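Local structure of ThiJ/pfpI family protein (Bacillus anthracis, 3EFE) at residues Pro93-Ile98 against Ala119-Leu124; Thr126-Ser131 against Phe149-Pro154; Ala168-Ala173 against Ser190-Asn195. The protein is of unknown function but belongs to the DJ-1/PfpI family, a group of class I glutamine amidotransferase-like proteins that includes chaperones, proteases and other hydrolases. One frame throughout, in Å; residues are numbered along the deposited sequence.

Interaction 1. Residues Pro93-Ile98 against Ala119-Leu124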
# COMPACT_ATOMS: atom_id res chain seq x y z
N PRO D 93 1.33 25.92 -0.74
CA PRO D 93 2.63 26.10 -1.37
C PRO D 93 3.01 24.98 -2.39
O PRO D 93 3.39 25.31 -3.51
CB PRO D 93 3.58 26.17 -0.17
CG PRO D 93 2.74 26.43 0.98
CD PRO D 93 1.45 25.79 0.72
N ILE D 94 2.86 23.70 -2.04
CA ILE D 94 3.14 22.66 -3.04
C ILE D 94 2.23 22.76 -4.23
O ILE D 94 2.63 22.49 -5.36
CB ILE D 94 3.18 21.17 -2.50
CG1 ILE D 94 4.11 20.33 -3.42
CG2 ILE D 94 1.76 20.59 -2.27
CD1 ILE D 94 4.26 18.91 -3.16
N LEU D 95 1.01 23.20 -4.02
CA LEU D 95 0.02 23.22 -5.08
C LEU D 95 0.38 24.33 -6.06
O LEU D 95 0.07 24.23 -7.27
CB LEU D 95 -1.36 23.35 -4.45
CG LEU D 95 -2.54 22.36 -4.65
CD1 LEU D 95 -2.24 20.97 -5.12
CD2 LEU D 95 -3.37 22.36 -3.38
N GLU D 96 1.11 25.35 -5.59
CA GLU D 96 1.54 26.45 -6.46
C GLU D 96 2.69 25.99 -7.31
O GLU D 96 2.68 26.17 -8.54
CB GLU D 96 1.85 27.72 -5.65
CG GLU D 96 0.49 28.28 -5.02
CD GLU D 96 0.61 29.55 -4.08
OE1 GLU D 96 1.76 29.97 -3.70
OE2 GLU D 96 -0.47 30.08 -3.68
N ARG D 97 3.63 25.31 -6.64
CA ARG D 97 4.85 24.73 -7.20
C ARG D 97 4.55 23.70 -8.22
O ARG D 97 5.37 23.45 -9.05
CB ARG D 97 5.67 24.02 -6.12
CG ARG D 97 6.13 24.86 -4.92
CD ARG D 97 7.49 25.52 -5.09
NE ARG D 97 8.42 24.68 -5.84
CZ ARG D 97 9.38 23.89 -5.35
NH1 ARG D 97 9.68 23.83 -4.06
NH2 ARG D 97 10.09 23.18 -6.20
N ILE D 98 3.41 23.04 -8.09
CA ILE D 98 3.02 21.96 -8.99
C ILE D 98 2.73 22.56 -10.35
O ILE D 98 2.92 21.91 -11.40
CB ILE D 98 1.75 21.14 -8.47
CG1 ILE D 98 2.16 20.13 -7.39
CG2 ILE D 98 1.04 20.39 -9.60
CD1 ILE D 98 1.11 19.89 -6.23
N ALA D 119 -7.51 19.70 -9.74
CA ALA D 119 -8.73 20.19 -10.40
C ALA D 119 -9.10 21.60 -9.92
O ALA D 119 -9.39 22.49 -10.72
CB ALA D 119 -9.87 19.22 -10.15
N ASN D 120 -9.04 21.84 -8.62
CA ASN D 120 -9.32 23.19 -8.14
C ASN D 120 -8.28 24.30 -8.39
O ASN D 120 -8.53 25.45 -8.03
CB ASN D 120 -9.65 23.19 -6.66
CG ASN D 120 -10.62 24.36 -6.27
OD1 ASN D 120 -10.44 25.01 -5.24
ND2 ASN D 120 -11.65 24.58 -7.08
N MET D 121 -7.14 23.98 -8.98
CA MET D 121 -6.11 25.01 -9.27
C MET D 121 -6.10 25.37 -10.77
O MET D 121 -5.34 26.25 -11.23
CB MET D 121 -4.74 24.56 -8.78
CG MET D 121 -4.68 24.44 -7.33
SD MET D 121 -4.16 25.94 -6.51
CE MET D 121 -5.04 25.62 -5.03
N GLY D 122 -7.01 24.73 -11.50
CA GLY D 122 -7.18 24.94 -12.93
C GLY D 122 -6.43 23.95 -13.77
O GLY D 122 -6.57 23.92 -15.04
N TYR D 123 -5.60 23.11 -13.12
CA TYR D 123 -4.58 22.36 -13.91
C TYR D 123 -5.14 21.21 -14.74
O TYR D 123 -4.48 20.77 -15.68
CB TYR D 123 -3.46 21.81 -13.07
CG TYR D 123 -2.71 22.74 -12.11
CD1 TYR D 123 -2.27 23.97 -12.50
CD2 TYR D 123 -2.36 22.30 -10.83
CE1 TYR D 123 -1.51 24.77 -11.62
CE2 TYR D 123 -1.62 23.09 -9.96
CZ TYR D 123 -1.18 24.31 -10.38
OH TYR D 123 -0.44 25.11 -9.52
N LEU D 124 -6.35 20.73 -14.43
CA LEU D 124 -7.01 19.65 -15.23
C LEU D 124 -8.03 20.20 -16.29
O LEU D 124 -8.85 19.49 -16.92
CB LEU D 124 -7.74 18.68 -14.26
CG LEU D 124 -7.02 18.07 -13.04
CD1 LEU D 124 -7.92 17.06 -12.37
CD2 LEU D 124 -5.66 17.39 -13.36

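Interaction 2. Residues Thr126-Ser131 against Phe149-Pro154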
# COMPACT_ATOMS: atom_id res chain seq x y z
N THR D 126 -7.49 21.51 -19.11
CA THR D 126 -7.21 21.14 -20.50
C THR D 126 -6.29 19.92 -20.62
O THR D 126 -5.62 19.73 -21.65
CB THR D 126 -6.69 22.36 -21.33
OG1 THR D 126 -5.82 23.18 -20.53
CG2 THR D 126 -7.91 23.25 -21.83
N ARG D 127 -6.29 19.07 -19.58
CA ARG D 127 -5.61 17.75 -19.68
C ARG D 127 -6.61 16.61 -19.47
O ARG D 127 -7.55 16.77 -18.69
CB ARG D 127 -4.51 17.69 -18.64
CG ARG D 127 -3.54 18.78 -18.75
CD ARG D 127 -2.61 18.77 -17.59
NE ARG D 127 -1.25 19.07 -18.03
CZ ARG D 127 -0.59 20.19 -17.74
NH1 ARG D 127 0.65 20.33 -18.25
NH2 ARG D 127 -1.13 21.15 -16.94
N LYS D 128 -6.44 15.48 -20.17
CA LYS D 128 -7.25 14.30 -19.88
C LYS D 128 -6.96 13.88 -18.43
O LYS D 128 -5.83 13.96 -17.93
CB LYS D 128 -6.94 13.11 -20.80
CG LYS D 128 -7.05 13.36 -22.34
CD LYS D 128 -5.91 12.66 -23.25
CE LYS D 128 -5.35 11.25 -22.80
NZ LYS D 128 -6.38 10.16 -22.61
N HIS D 129 -7.99 13.46 -17.72
CA HIS D 129 -7.85 13.12 -16.32
C HIS D 129 -9.04 12.33 -15.86
O HIS D 129 -10.10 12.30 -16.51
CB HIS D 129 -7.72 14.37 -15.50
CG HIS D 129 -8.91 15.28 -15.63
ND1 HIS D 129 -9.99 15.22 -14.77
CD2 HIS D 129 -9.19 16.24 -16.53
CE1 HIS D 129 -10.87 16.13 -15.14
NE2 HIS D 129 -10.41 16.76 -16.20
N THR D 130 -8.85 11.67 -14.74
CA THR D 130 -9.93 11.09 -13.99
C THR D 130 -9.88 11.55 -12.50
O THR D 130 -9.05 12.37 -12.10
CB THR D 130 -9.95 9.59 -14.20
OG1 THR D 130 -11.23 9.09 -13.87
CG2 THR D 130 -8.85 8.85 -13.42
N SER D 131 -10.82 11.09 -11.71
CA SER D 131 -10.89 11.39 -10.27
C SER D 131 -11.76 10.31 -9.69
O SER D 131 -12.20 9.45 -10.40
CB SER D 131 -11.43 12.78 -9.96
OG SER D 131 -12.82 12.94 -10.22
N PHE D 149 -12.70 17.05 -20.57
CA PHE D 149 -11.47 16.25 -20.52
C PHE D 149 -11.44 15.04 -19.60
O PHE D 149 -10.51 14.20 -19.68
CB PHE D 149 -10.30 17.18 -20.16
CG PHE D 149 -10.00 18.15 -21.26
CD1 PHE D 149 -9.12 17.79 -22.30
CD2 PHE D 149 -10.65 19.40 -21.31
CE1 PHE D 149 -8.88 18.68 -23.36
CE2 PHE D 149 -10.42 20.29 -22.36
CZ PHE D 149 -9.52 19.93 -23.39
N TYR D 150 -12.46 14.95 -18.76
CA TYR D 150 -12.65 13.92 -17.82
C TYR D 150 -13.04 12.59 -18.43
O TYR D 150 -14.00 12.51 -19.17
CB TYR D 150 -13.75 14.34 -16.81
CG TYR D 150 -13.88 13.41 -15.61
CD1 TYR D 150 -13.31 13.74 -14.40
CD2 TYR D 150 -14.57 12.18 -15.71
CE1 TYR D 150 -13.40 12.89 -13.29
CE2 TYR D 150 -14.65 11.33 -14.64
CZ TYR D 150 -14.06 11.70 -13.42
OH TYR D 150 -14.14 10.87 -12.35
N GLU D 151 -12.34 11.54 -17.99
CA GLU D 151 -12.57 10.15 -18.40
C GLU D 151 -12.86 9.25 -17.22
O GLU D 151 -12.66 9.64 -16.10
CB GLU D 151 -11.32 9.62 -19.11
CG GLU D 151 -11.15 10.17 -20.45
CD GLU D 151 -9.80 9.81 -21.02
OE1 GLU D 151 -9.28 8.70 -20.70
OE2 GLU D 151 -9.27 10.64 -21.81
N LEU D 152 -13.31 8.02 -17.50
CA LEU D 152 -13.74 7.06 -16.44
C LEU D 152 -12.55 6.37 -15.80
O LEU D 152 -12.63 5.97 -14.66
CB LEU D 152 -14.70 5.99 -16.99
CG LEU D 152 -16.21 6.09 -16.64
CD1 LEU D 152 -16.80 7.55 -16.75
CD2 LEU D 152 -17.02 5.09 -17.50
N GLY D 153 -11.46 6.22 -16.54
CA GLY D 153 -10.23 5.74 -15.95
C GLY D 153 -10.45 4.31 -15.64
O GLY D 153 -10.92 3.59 -16.49
N PRO D 154 -10.13 3.86 -14.42
CA PRO D 154 -9.77 4.54 -13.17
C PRO D 154 -8.34 5.16 -13.08
O PRO D 154 -8.00 5.67 -12.04
CB PRO D 154 -9.88 3.38 -12.15
CG PRO D 154 -9.25 2.20 -12.97
CD PRO D 154 -10.01 2.38 -14.28

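Interaction 3. Residues Ala168-Ala173 against Ser190-Asn195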
# COMPACT_ATOMS: atom_id res chain seq x y z
N ALA D 168 -7.85 2.47 -7.39
CA ALA D 168 -7.09 1.91 -8.49
C ALA D 168 -5.56 2.16 -8.33
O ALA D 168 -4.91 2.69 -9.24
CB ALA D 168 -7.60 2.54 -9.82
N PRO D 169 -4.97 1.73 -7.18
CA PRO D 169 -3.50 1.91 -7.04
C PRO D 169 -2.57 1.12 -7.99
O PRO D 169 -1.45 1.59 -8.28
CB PRO D 169 -3.25 1.55 -5.58
CG PRO D 169 -4.45 0.86 -5.09
CD PRO D 169 -5.57 1.09 -6.00
N LEU D 170 -2.99 -0.06 -8.45
CA LEU D 170 -2.18 -0.88 -9.38
C LEU D 170 -2.15 -0.26 -10.72
O LEU D 170 -1.09 -0.25 -11.40
CB LEU D 170 -2.81 -2.24 -9.62
CG LEU D 170 -2.26 -3.58 -9.14
CD1 LEU D 170 -2.99 -4.78 -9.85
CD2 LEU D 170 -0.73 -3.63 -9.31
N GLU D 171 -3.34 0.17 -11.18
CA GLU D 171 -3.49 0.89 -12.43
C GLU D 171 -2.70 2.22 -12.42
O GLU D 171 -2.05 2.58 -13.41
CB GLU D 171 -5.00 1.21 -12.73
CG GLU D 171 -5.76 0.06 -13.22
CD GLU D 171 -6.12 -0.93 -12.13
OE1 GLU D 171 -6.07 -0.62 -10.87
OE2 GLU D 171 -6.50 -2.05 -12.58
N PHE D 172 -2.85 2.96 -11.31
CA PHE D 172 -2.06 4.16 -11.04
C PHE D 172 -0.57 3.86 -11.19
O PHE D 172 0.13 4.57 -11.90
CB PHE D 172 -2.41 4.70 -9.67
CG PHE D 172 -1.64 5.98 -9.25
CD1 PHE D 172 -1.75 7.16 -9.98
CD2 PHE D 172 -0.84 5.98 -8.12
CE1 PHE D 172 -1.11 8.30 -9.57
CE2 PHE D 172 -0.15 7.12 -7.73
CZ PHE D 172 -0.34 8.30 -8.41
N ALA D 173 -0.11 2.81 -10.54
CA ALA D 173 1.33 2.44 -10.49
C ALA D 173 1.81 2.03 -11.88
O ALA D 173 2.88 2.40 -12.32
CB ALA D 173 1.57 1.30 -9.47
N SER D 190 2.98 -8.28 -17.52
CA SER D 190 2.97 -9.45 -16.68
C SER D 190 2.93 -9.10 -15.17
O SER D 190 2.28 -9.80 -14.39
CB SER D 190 4.20 -10.31 -17.02
OG SER D 190 5.38 -9.57 -16.82
N TRP D 191 3.64 -8.03 -14.78
CA TRP D 191 3.60 -7.47 -13.43
C TRP D 191 2.14 -7.03 -13.11
O TRP D 191 1.56 -7.41 -12.12
CB TRP D 191 4.54 -6.27 -13.30
CG TRP D 191 4.47 -5.64 -11.98
CD1 TRP D 191 5.09 -6.07 -10.85
CD2 TRP D 191 3.69 -4.50 -11.58
NE1 TRP D 191 4.76 -5.28 -9.79
CE2 TRP D 191 3.93 -4.29 -10.21
CE3 TRP D 191 2.82 -3.63 -12.25
CZ2 TRP D 191 3.33 -3.24 -9.49
CZ3 TRP D 191 2.25 -2.61 -11.55
CH2 TRP D 191 2.50 -2.41 -10.19
N TYR D 192 1.55 -6.28 -14.01
CA TYR D 192 0.18 -5.83 -13.85
C TYR D 192 -0.73 -7.01 -13.74
O TYR D 192 -1.54 -7.07 -12.85
CB TYR D 192 -0.27 -4.96 -15.03
CG TYR D 192 -1.73 -4.56 -14.87
CD1 TYR D 192 -2.13 -3.74 -13.82
CD2 TYR D 192 -2.71 -5.07 -15.73
CE1 TYR D 192 -3.45 -3.41 -13.66
CE2 TYR D 192 -4.05 -4.73 -15.56
CZ TYR D 192 -4.40 -3.92 -14.53
OH TYR D 192 -5.71 -3.57 -14.41
N ASN D 193 -0.61 -7.94 -14.66
CA ASN D 193 -1.51 -9.13 -14.67
C ASN D 193 -1.38 -10.06 -13.50
O ASN D 193 -2.36 -10.63 -13.08
CB ASN D 193 -1.36 -9.94 -15.96
CG ASN D 193 -1.96 -9.26 -17.20
OD1 ASN D 193 -2.87 -8.46 -17.14
ND2 ASN D 193 -1.44 -9.65 -18.35
N LEU D 194 -0.17 -10.23 -12.98
CA LEU D 194 0.08 -11.09 -11.80
C LEU D 194 -0.64 -10.49 -10.58
O LEU D 194 -1.39 -11.15 -9.89
CB LEU D 194 1.58 -11.22 -11.52
CG LEU D 194 2.03 -11.95 -10.25
CD1 LEU D 194 1.63 -13.43 -10.27
CD2 LEU D 194 3.54 -11.70 -9.99
N ASN D 195 -0.39 -9.21 -10.34
CA ASN D 195 -0.98 -8.53 -9.24
C ASN D 195 -2.51 -8.45 -9.32
O ASN D 195 -3.18 -8.62 -8.34
CB ASN D 195 -0.33 -7.13 -9.09
CG ASN D 195 1.04 -7.19 -8.46
OD1 ASN D 195 1.15 -7.30 -7.26
ND2 ASN D 195 2.10 -7.13 -9.26

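Interaction 1. Residues Pro93-Ile98 against Ala119-Leu124
Leu95 of helix 92-104 faces Met121 of the loop after helix 113-119 with their CA atoms 7.6 Å apart, and one turn further along Ile98 faces Tyr123 at 9.1 Å. The loop opens with a Schellman motif: helix 113-119 runs out in a type I turn from Ala119 to Gly122, and Gly122, at a phi of 95°, ends the helix; Met121 before it and Tyr123 after it both point toward helix 92-104. In this alpha/beta fold of the class I glutaminase clan, the contact therefore joins two helices, connected through strand 107-111, by the C-terminal end of the second.

Tyr123 carries the polar part. Its CG lies anti to its own carbonyl carbon (chi1 -52°), which extends the ring across to the helix, where OH donates to Leu95 O. The modelled separation of OH from Leu95 O is very short, 2.5 Å, so its exact length is doubtful. The carbonyl oxygen meets the ring at its edge, in the ring plane, while Glu96 O stands 3.4 Å from Tyr123 OH. CB of Met121 lies over one face of the same ring, toward its rim.

The apolar part has two patches. CG and CD2 of Leu95 meet the bent Met121 chain at about a right angle, with Leu95 CG 4.0 Å from Met121 CG and Leu95 CD2 4.0 Å from Met121 CE. Leu95 also reaches Ala117 and Leu118 of helix 113-119, and Leu118 packs on Tyr123 as well. Ile98, also in contact with Leu78 and Leu80 of strand 77-80, holds its CG2 branch anti to its backbone N and brings it obliquely to the tyrosine ring, 3.8 Å from Tyr123 CE2.

Interaction 2. Residues Thr126-Ser131 against Phe149-Pro154
His129 and Tyr150 form a single parallel beta bridge between two loop segments whose directions differ by 26°. It ties the loop between helices 113-119 and 134-140 to the one leading into strand 155-158, at the edge of the central sheet, where Lys128 N also bonds Asp158 OD2 and Thr130 N bonds Thr163 OG1. Two backbone hydrogen bonds make the bridge. His129 N gives to Phe149 O at 3.3 Å. Its carbonyl oxygen, His129 O, takes Glu151 N at 2.8 Å.

Side-chain hydrogen bonds prolong the bridge. Thr130 OG1 lies anti to its backbone N (chi1 -160°), from where it donates to Glu151 O at 2.7 Å. Ser131 OG, which also bonds Thr137, shares a hydrogen bond with Tyr150 OH.

Lys128 NZ forms a salt bridge to Glu151, donating to OE2 at 3.0 Å from the syn side of the carboxylate.

Among the rings, Thr126 CA sits over the centre of the Phe149 ring, a CH-pi contact, and Tyr150 CA over one face of the His129 imidazole, whose NE2 bonds Gly146 O.

The two backbone bonds of buried His129 fix the local register of the segments, and the partly exposed ion pair probably adds less.

Interaction 3. Residues Ala168-Ala173 against Ser190-Asn195
Glu171 OE2 is gripped twice: Tyr192 OH donates a hydrogen bond to it at 2.5 Å, and Lys196, one turn further along the tyrosine's helix, makes a salt bridge to the same oxygen. The hydroxyl arrives on the anti side of the carboxylate, 28° out of its plane, and OE2 in turn lies at the edge of the tyrosine ring, in the ring plane. A bend at chi2 (76°) carries the Glu171 carboxylate across. The lysine would be expected to favour the ionised carboxylate.

Leu170 fills the middle of the interface. Its CD2 wedges between Asn195 CB, 3.5 Å away, and Trp191 CH2, 3.6 Å from the same methyl; its CD1 lies obliquely to the Tyr192 ring. Ala173 CB meets the edge of the indole, 3.9 Å from Trp191 CH2. The side-chain amide of Asn195 is held by its own helix. Asn195 ND2 bonds Trp191 O at 2.9 Å and lies over one face of the indole; the backbone N of the asparagine reaches that oxygen from the opposite face.

The two helix segments pack antiparallel, their axes 10.6 Å apart at 175°. On the inner side, Phe172 of helix 169-179 rests on strand 107-111 and on helix 18-30. Helix 201-209 covers helix 185-197, while His198 of the second subunit packs on Ala168 and Glu171.

The three contacts follow one another along the chain. Interactions 1 and 2 have centres 16 Å apart and share the long loop after helix 113-119; they touch where Leu124 O lies 3.2 Å from His129 NE2. Interactions 2 and 3, with centres 19 Å apart, meet through Pro154 CB and Ala168 CB at 3.4 Å, so the loop pair abuts the start of helix 169-179. Interactions 1 and 3 stay separate, on opposite sides of the chain's centre, 27 Å between centres and about 11 Å between nearest atoms. Strand 107-111 leads into helix 113-119 by the turn where family members commonly carry a nucleophile elbow.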